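Local coordinates for sugar ABC transporter, periplasmic sugar-binding protein (Caulobacter crescentus, PDB 4IRX), which binds myo-inositol between its two lobes and, as a periplasmic binding protein, probably delivers it to an ABC transporter for uptake, at residues L201-A206 with D229-A234; T246-P251 with E289-G294. One frame throughout, in Å; residues are numbered along the deposited sequence.

Contact 1: residues L201-A206 with D229-A234; sequences LNDDMA and DAIPEA. With INS (1,2,3,4,5,6-hexahydroxy-cyclohexane), chain C.
The myo-inositol pocket of this periplasmic binding protein is walled in part by two loops that each lead into a helix, and here Asp203, in the first turn of helix 203-215, meets the backbone of 229-231. Its CG lies beside its own backbone N (chi1 -77°), a setting that carries the carboxylate to Ile231, whose N donates to Asp203 OD2 (2.9 Å, N-H...O angle 158°) nearly in line with the C-O bond. Ala230 N is also close to Asp203 OD2 but at a poor angle; its hydrogen bond goes to Thr246 OG1, which also pairs with Asp203 OD1. Carbon closes round the acid: Ala234 CB stands 3.4 Å from Asp203 CG, and Ile231 CG1 packs against Asp203 CB at 3.6 Å. An alanine here is likely to leave Ile231 N without its acceptor and Thr246 OG1 without its carboxylate partner.

Asn202 is the N-cap: OD1 accepts from Met205 N (2.8 Å), the donor tilted 25° from the carbonyl plane, while ND2 gives hydrogen bonds to both O3 and O4 of the inositol. Asp229 grips the neighbouring edge of the ring, OD1 accepting from inositol O2 at 2.7 Å and OD2 from inositol O3 at 2.6 Å. A water joins Asp229 OD2 to Asp204 N. Inositol O3 therefore donates to a carboxylate and accepts from an amide, a pairing that probably fixes the direction of its O-H, while the adjacent O2 and O4 are gripped by the same two side chains, O2 by Asp229 and O4 by Asn202.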
loop_
_atom_site.group_PDB
_atom_site.type_symbol
_atom_site.label_atom_id
_atom_site.label_comp_id
_atom_site.label_asym_id
_atom_site.label_seq_id
_atom_site.Cartn_x
_atom_site.Cartn_y
_atom_site.Cartn_z
ATOM N N LEU A 201 -7.639 5.148 1.683
ATOM C CA LEU A 201 -6.805 4.267 0.884
ATOM C C LEU A 201 -5.730 3.512 1.686
ATOM O O LEU A 201 -4.856 2.848 1.120
ATOM C CB LEU A 201 -6.241 5.012 -0.332
ATOM C CG LEU A 201 -7.195 5.092 -1.538
ATOM C CD1 LEU A 201 -8.603 5.566 -1.236
ATOM C CD2 LEU A 201 -6.569 5.969 -2.593
ATOM N N ASN A 202 -5.802 3.589 3.016
ATOM C CA ASN A 202 -5.215 2.554 3.860
ATOM C C ASN A 202 -5.947 2.478 5.192
ATOM O O ASN A 202 -6.712 3.379 5.542
ATOM C CB ASN A 202 -3.666 2.635 4.000
ATOM C CG ASN A 202 -3.187 3.642 5.021
ATOM O OD1 ASN A 202 -3.971 4.334 5.661
ATOM N ND2 ASN A 202 -1.881 3.727 5.186
ATOM N N ASP A 203 -5.725 1.393 5.914
ATOM C CA ASP A 203 -6.462 1.142 7.159
ATOM C C ASP A 203 -5.986 2.031 8.295
ATOM O O ASP A 203 -6.775 2.414 9.134
ATOM C CB ASP A 203 -6.321 -0.313 7.611
ATOM C CG ASP A 203 -7.198 -1.270 6.822
ATOM O OD1 ASP A 203 -8.216 -0.830 6.213
ATOM O OD2 ASP A 203 -6.855 -2.470 6.850
ATOM N N ASP A 204 -4.702 2.367 8.307
ATOM C CA ASP A 204 -4.141 3.273 9.324
ATOM C C ASP A 204 -4.875 4.620 9.291
ATOM O O ASP A 204 -5.301 5.144 10.325
ATOM C CB ASP A 204 -2.626 3.433 9.063
ATOM C CG ASP A 204 -1.828 3.913 10.285
ATOM O OD1 ASP A 204 -2.259 3.715 11.445
ATOM O OD2 ASP A 204 -0.732 4.487 10.068
HETATM N N MSE A 205 -5.049 5.163 8.089
HETATM C CA MSE A 205 -5.810 6.393 7.913
HETATM C C MSE A 205 -7.277 6.182 8.210
HETATM O O MSE A 205 -7.920 7.070 8.767
HETATM C CB MSE A 205 -5.644 6.947 6.493
HETATM C CG MSE A 205 -4.220 7.431 6.167
HETATM SE SE MSE A 205 -4.106 8.241 4.419
HETATM C CE MSE A 205 -4.710 6.739 3.341
ATOM N N ALA A 206 -7.843 5.050 7.801
ATOM C CA ALA A 206 -9.227 4.731 8.109
ATOM C C ALA A 206 -9.518 4.773 9.593
ATOM O O ALA A 206 -10.590 5.225 9.985
ATOM C CB ALA A 206 -9.629 3.342 7.523
ATOM N N ASP A 229 -6.128 -2.648 3.250
ATOM C CA ASP A 229 -4.944 -3.374 3.822
ATOM C C ASP A 229 -5.346 -4.590 4.644
ATOM O O ASP A 229 -4.558 -5.508 4.798
ATOM C CB ASP A 229 -3.969 -2.553 4.710
ATOM C CG ASP A 229 -3.173 -1.533 3.933
ATOM O OD1 ASP A 229 -3.128 -1.633 2.691
ATOM O OD2 ASP A 229 -2.611 -0.615 4.565
ATOM N N ALA A 230 -6.554 -4.578 5.197
ATOM C CA ALA A 230 -7.012 -5.652 6.092
ATOM C C ALA A 230 -6.062 -5.889 7.270
ATOM O O ALA A 230 -5.747 -7.031 7.614
ATOM C CB ALA A 230 -7.270 -6.957 5.308
ATOM N N ILE A 231 -5.602 -4.813 7.892
ATOM C CA ILE A 231 -4.787 -4.986 9.088
ATOM C C ILE A 231 -5.710 -5.431 10.229
ATOM O O ILE A 231 -6.907 -5.163 10.193
ATOM C CB ILE A 231 -3.983 -3.709 9.477
ATOM C CG1 ILE A 231 -4.903 -2.610 9.988
ATOM C CG2 ILE A 231 -3.139 -3.216 8.280
ATOM C CD1 ILE A 231 -4.146 -1.301 10.388
ATOM N N PRO A 232 -5.163 -6.158 11.214
ATOM C CA PRO A 232 -6.032 -6.718 12.264
ATOM C C PRO A 232 -6.884 -5.696 13.006
ATOM O O PRO A 232 -8.011 -6.015 13.376
ATOM C CB PRO A 232 -5.037 -7.387 13.215
ATOM C CG PRO A 232 -3.854 -7.706 12.334
ATOM C CD PRO A 232 -3.770 -6.624 11.325
ATOM N N GLU A 233 -6.368 -4.495 13.212
ATOM C CA GLU A 233 -7.117 -3.445 13.897
ATOM C C GLU A 233 -8.376 -3.094 13.117
ATOM O O GLU A 233 -9.448 -2.889 13.695
ATOM C CB GLU A 233 -6.215 -2.211 14.085
ATOM C CG GLU A 233 -6.699 -1.156 15.057
ATOM C CD GLU A 233 -5.667 -0.038 15.221
ATOM O OE1 GLU A 233 -4.616 -0.084 14.536
ATOM O OE2 GLU A 233 -5.918 0.878 16.024
ATOM N N ALA A 234 -8.261 -3.036 11.790
ATOM C CA ALA A 234 -9.423 -2.753 10.950
ATOM C C ALA A 234 -10.399 -3.930 10.949
ATOM O O ALA A 234 -11.615 -3.739 10.957
ATOM C CB ALA A 234 -8.985 -2.435 9.515
HETATM C C1 INS C . 0.440 0.080 0.758
HETATM C C2 INS C . -0.439 0.083 1.964
HETATM C C3 INS C . 0.093 1.094 2.946
HETATM C C4 INS C . 0.083 2.460 2.339
HETATM C C5 INS C . 0.985 2.503 1.163
HETATM C C6 INS C . 0.588 1.459 0.145
HETATM O O1 INS C . -0.046 -0.831 -0.196
HETATM O O2 INS C . -1.751 0.376 1.587
HETATM O O3 INS C . -0.653 1.069 4.139
HETATM O O4 INS C . 0.446 3.422 3.278
HETATM O O5 INS C . 0.964 3.782 0.615
HETATM O O6 INS C . 1.412 1.503 -0.991
HETATM O O HOH W 1 -2.750 0.637 7.026
#

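Contact 2: residues T246-P251 with E289-G294; sequences TVEQNP and EASRIG. With INS (1,2,3,4,5,6-hexahydroxy-cyclohexane), chain C.
Glu248, the last residue of strand 246-248, faces a type I beta turn running from Ala290 to Ile293, with the CA atoms of Glu248 and Ala290 5.9 Å apart and Ile293 N bonded back to Ala290 O. The carboxylate of Glu248 does most of the joining. With CG anti to the backbone N (chi1 173°) and a bend at chi2 (67°), the chain folds so that both oxygens meet Ser291. Ser291 N donates to Glu248 OE1 (2.9 Å) from well above the carboxylate plane, whereas Ser291 OG donates to Glu248 OE2 (2.8 Å) on the syn side. On the anti side Asn250 N reaches the same Glu248 OE2 at 2.8 Å; both donors are tilted out of the carboxylate plane, on opposite faces. One oxygen is thus held by the turn and by the glutamate's own loop. A water donates to Glu248 OE1 and accepts from Arg292 N, adding a second link to the turn's backbone.

The side chain of Gln249 leaves the backbone away from the turn, and its NE2 donates to inositol O1 (2.9 Å, N-H...O angle 161°) as well as to Asp229 OD1. Strand 246-248 is an edge strand of the mixed sheet, bonded to the antiparallel strand 275-282 through the backbones of Glu248 and Val280. Beyond it, Ala290 and Ile293 touch Leu235 of helix 232-239, while Pro251 and Arg292 rest on helix 21-37.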
loop_
_atom_site.group_PDB
_atom_site.type_symbol
_atom_site.label_atom_id
_atom_site.label_comp_id
_atom_site.label_asym_id
_atom_site.label_seq_id
_atom_site.Cartn_x
_atom_site.Cartn_y
_atom_site.Cartn_z
ATOM N N THR A 246 -12.823 -3.410 4.199
ATOM C CA THR A 246 -11.443 -3.084 3.882
ATOM C C THR A 246 -11.075 -3.936 2.669
ATOM O O THR A 246 -11.953 -4.559 2.059
ATOM C CB THR A 246 -10.476 -3.286 5.104
ATOM O OG1 THR A 246 -9.137 -2.910 4.737
ATOM C CG2 THR A 246 -10.497 -4.743 5.593
ATOM N N VAL A 247 -9.814 -3.908 2.273
ATOM C CA VAL A 247 -9.399 -4.644 1.084
ATOM C C VAL A 247 -8.169 -5.460 1.419
ATOM O O VAL A 247 -7.180 -4.911 1.912
ATOM C CB VAL A 247 -9.096 -3.702 -0.116
ATOM C CG1 VAL A 247 -8.691 -4.523 -1.340
ATOM C CG2 VAL A 247 -10.291 -2.838 -0.456
ATOM N N GLU A 248 -8.223 -6.758 1.145
ATOM C CA GLU A 248 -7.081 -7.648 1.286
ATOM C C GLU A 248 -6.204 -7.600 0.053
ATOM O O GLU A 248 -6.692 -7.761 -1.079
ATOM C CB GLU A 248 -7.573 -9.087 1.484
ATOM C CG GLU A 248 -6.447 -10.127 1.461
ATOM C CD GLU A 248 -5.507 -10.026 2.632
ATOM O OE1 GLU A 248 -5.993 -9.829 3.766
ATOM O OE2 GLU A 248 -4.275 -10.128 2.441
ATOM N N GLN A 249 -4.912 -7.360 0.257
ATOM C CA GLN A 249 -3.953 -7.316 -0.844
ATOM C C GLN A 249 -2.757 -8.249 -0.673
ATOM O O GLN A 249 -1.784 -8.192 -1.457
ATOM C CB GLN A 249 -3.462 -5.895 -1.095
ATOM C CG GLN A 249 -2.760 -5.214 0.067
ATOM C CD GLN A 249 -1.920 -4.050 -0.397
ATOM O OE1 GLN A 249 -1.257 -4.114 -1.442
ATOM N NE2 GLN A 249 -1.991 -2.932 0.351
ATOM N N ASN A 250 -2.822 -9.130 0.319
ATOM C CA ASN A 250 -1.800 -10.179 0.494
ATOM C C ASN A 250 -0.346 -9.702 0.503
ATOM O O ASN A 250 0.484 -10.165 -0.283
ATOM C CB ASN A 250 -1.977 -11.271 -0.577
ATOM C CG ASN A 250 -3.105 -12.237 -0.245
ATOM O OD1 ASN A 250 -2.957 -13.101 0.626
ATOM N ND2 ASN A 250 -4.232 -12.089 -0.921
ATOM N N PRO A 251 -0.003 -8.792 1.420
ATOM C CA PRO A 251 1.361 -8.267 1.486
ATOM C C PRO A 251 2.385 -9.339 1.824
ATOM O O PRO A 251 3.503 -9.217 1.328
ATOM C CB PRO A 251 1.278 -7.196 2.582
ATOM C CG PRO A 251 0.068 -7.572 3.403
ATOM C CD PRO A 251 -0.897 -8.166 2.410
ATOM N N GLU A 289 -11.375 -14.452 5.148
ATOM C CA GLU A 289 -10.609 -14.381 3.905
ATOM C C GLU A 289 -9.436 -13.410 4.017
ATOM O O GLU A 289 -8.583 -13.342 3.112
ATOM C CB GLU A 289 -11.516 -14.023 2.712
ATOM C CG GLU A 289 -12.483 -15.168 2.387
ATOM C CD GLU A 289 -13.373 -14.952 1.184
ATOM O OE1 GLU A 289 -13.333 -13.869 0.563
ATOM O OE2 GLU A 289 -14.133 -15.898 0.868
ATOM N N ALA A 290 -9.361 -12.677 5.121
ATOM C CA ALA A 290 -8.220 -11.796 5.332
ATOM C C ALA A 290 -7.041 -12.629 5.773
ATOM O O ALA A 290 -7.186 -13.491 6.625
ATOM C CB ALA A 290 -8.543 -10.722 6.370
ATOM N N SER A 291 -5.882 -12.371 5.181
ATOM C CA SER A 291 -4.686 -13.162 5.458
ATOM C C SER A 291 -4.236 -13.058 6.907
ATOM O O SER A 291 -3.627 -13.991 7.431
ATOM C CB SER A 291 -3.541 -12.801 4.499
ATOM O OG SER A 291 -3.149 -11.443 4.624
ATOM N N ARG A 292 -4.522 -11.936 7.552
ATOM C CA ARG A 292 -4.072 -11.687 8.928
ATOM C C ARG A 292 -5.186 -11.867 9.969
ATOM O O ARG A 292 -5.075 -11.368 11.095
ATOM C CB ARG A 292 -3.412 -10.307 9.056
ATOM C CG ARG A 292 -2.167 -10.129 8.174
ATOM C CD ARG A 292 -1.577 -8.741 8.254
ATOM N NE ARG A 292 -1.085 -8.405 9.589
ATOM C CZ ARG A 292 -0.813 -7.161 9.994
ATOM N NH1 ARG A 292 -0.995 -6.123 9.174
ATOM N NH2 ARG A 292 -0.401 -6.946 11.232
ATOM N N ILE A 293 -6.247 -12.581 9.607
ATOM C CA ILE A 293 -7.380 -12.767 10.519
ATOM C C ILE A 293 -6.952 -13.407 11.854
ATOM O O ILE A 293 -7.473 -13.076 12.933
ATOM C CB ILE A 293 -8.549 -13.549 9.839
ATOM C CG1 ILE A 293 -9.829 -13.474 10.701
ATOM C CG2 ILE A 293 -8.148 -14.977 9.500
ATOM C CD1 ILE A 293 -10.365 -12.061 10.853
ATOM N N GLY A 294 -5.946 -14.261 11.790
ATOM C CA GLY A 294 -5.471 -14.901 13.003
ATOM C C GLY A 294 -4.886 -13.963 14.034
ATOM O O GLY A 294 -4.768 -14.345 15.199
HETATM C C1 INS C . 0.440 0.080 0.758
HETATM C C2 INS C . -0.439 0.083 1.964
HETATM C C3 INS C . 0.093 1.094 2.946
HETATM C C4 INS C . 0.083 2.460 2.339
HETATM C C5 INS C . 0.985 2.503 1.163
HETATM C C6 INS C . 0.588 1.459 0.145
HETATM O O1 INS C . -0.046 -0.831 -0.196
HETATM O O2 INS C . -1.751 0.376 1.587
HETATM O O3 INS C . -0.653 1.069 4.139
HETATM O O4 INS C . 0.446 3.422 3.278
HETATM O O5 INS C . 0.964 3.782 0.615
HETATM O O6 INS C . 1.412 1.503 -0.991
HETATM O O HOH W 2 -5.025 -9.323 6.303
#

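Going from the N terminus, contact 1 comes first: it closes the loop from helix 203-215 through strand 224-226 to the start of helix 232-239. Contact 2 opens only afterwards, closing the longer excursion from strand 246-248 through helix 251-268 and strand 275-282 to the turn near the C terminus. The two are therefore in series, neither nested nor crossed, with centres about 10 Å apart. They meet in space where Val247 O lies 2.8 Å from Asp229 N, a probable hydrogen bond, and where Pro232 packs on Arg292. Together they connect strand 224-226, outermost in its parallel sheet, with strand 246-248, the partner of strand 275-282, and both reach the inositol.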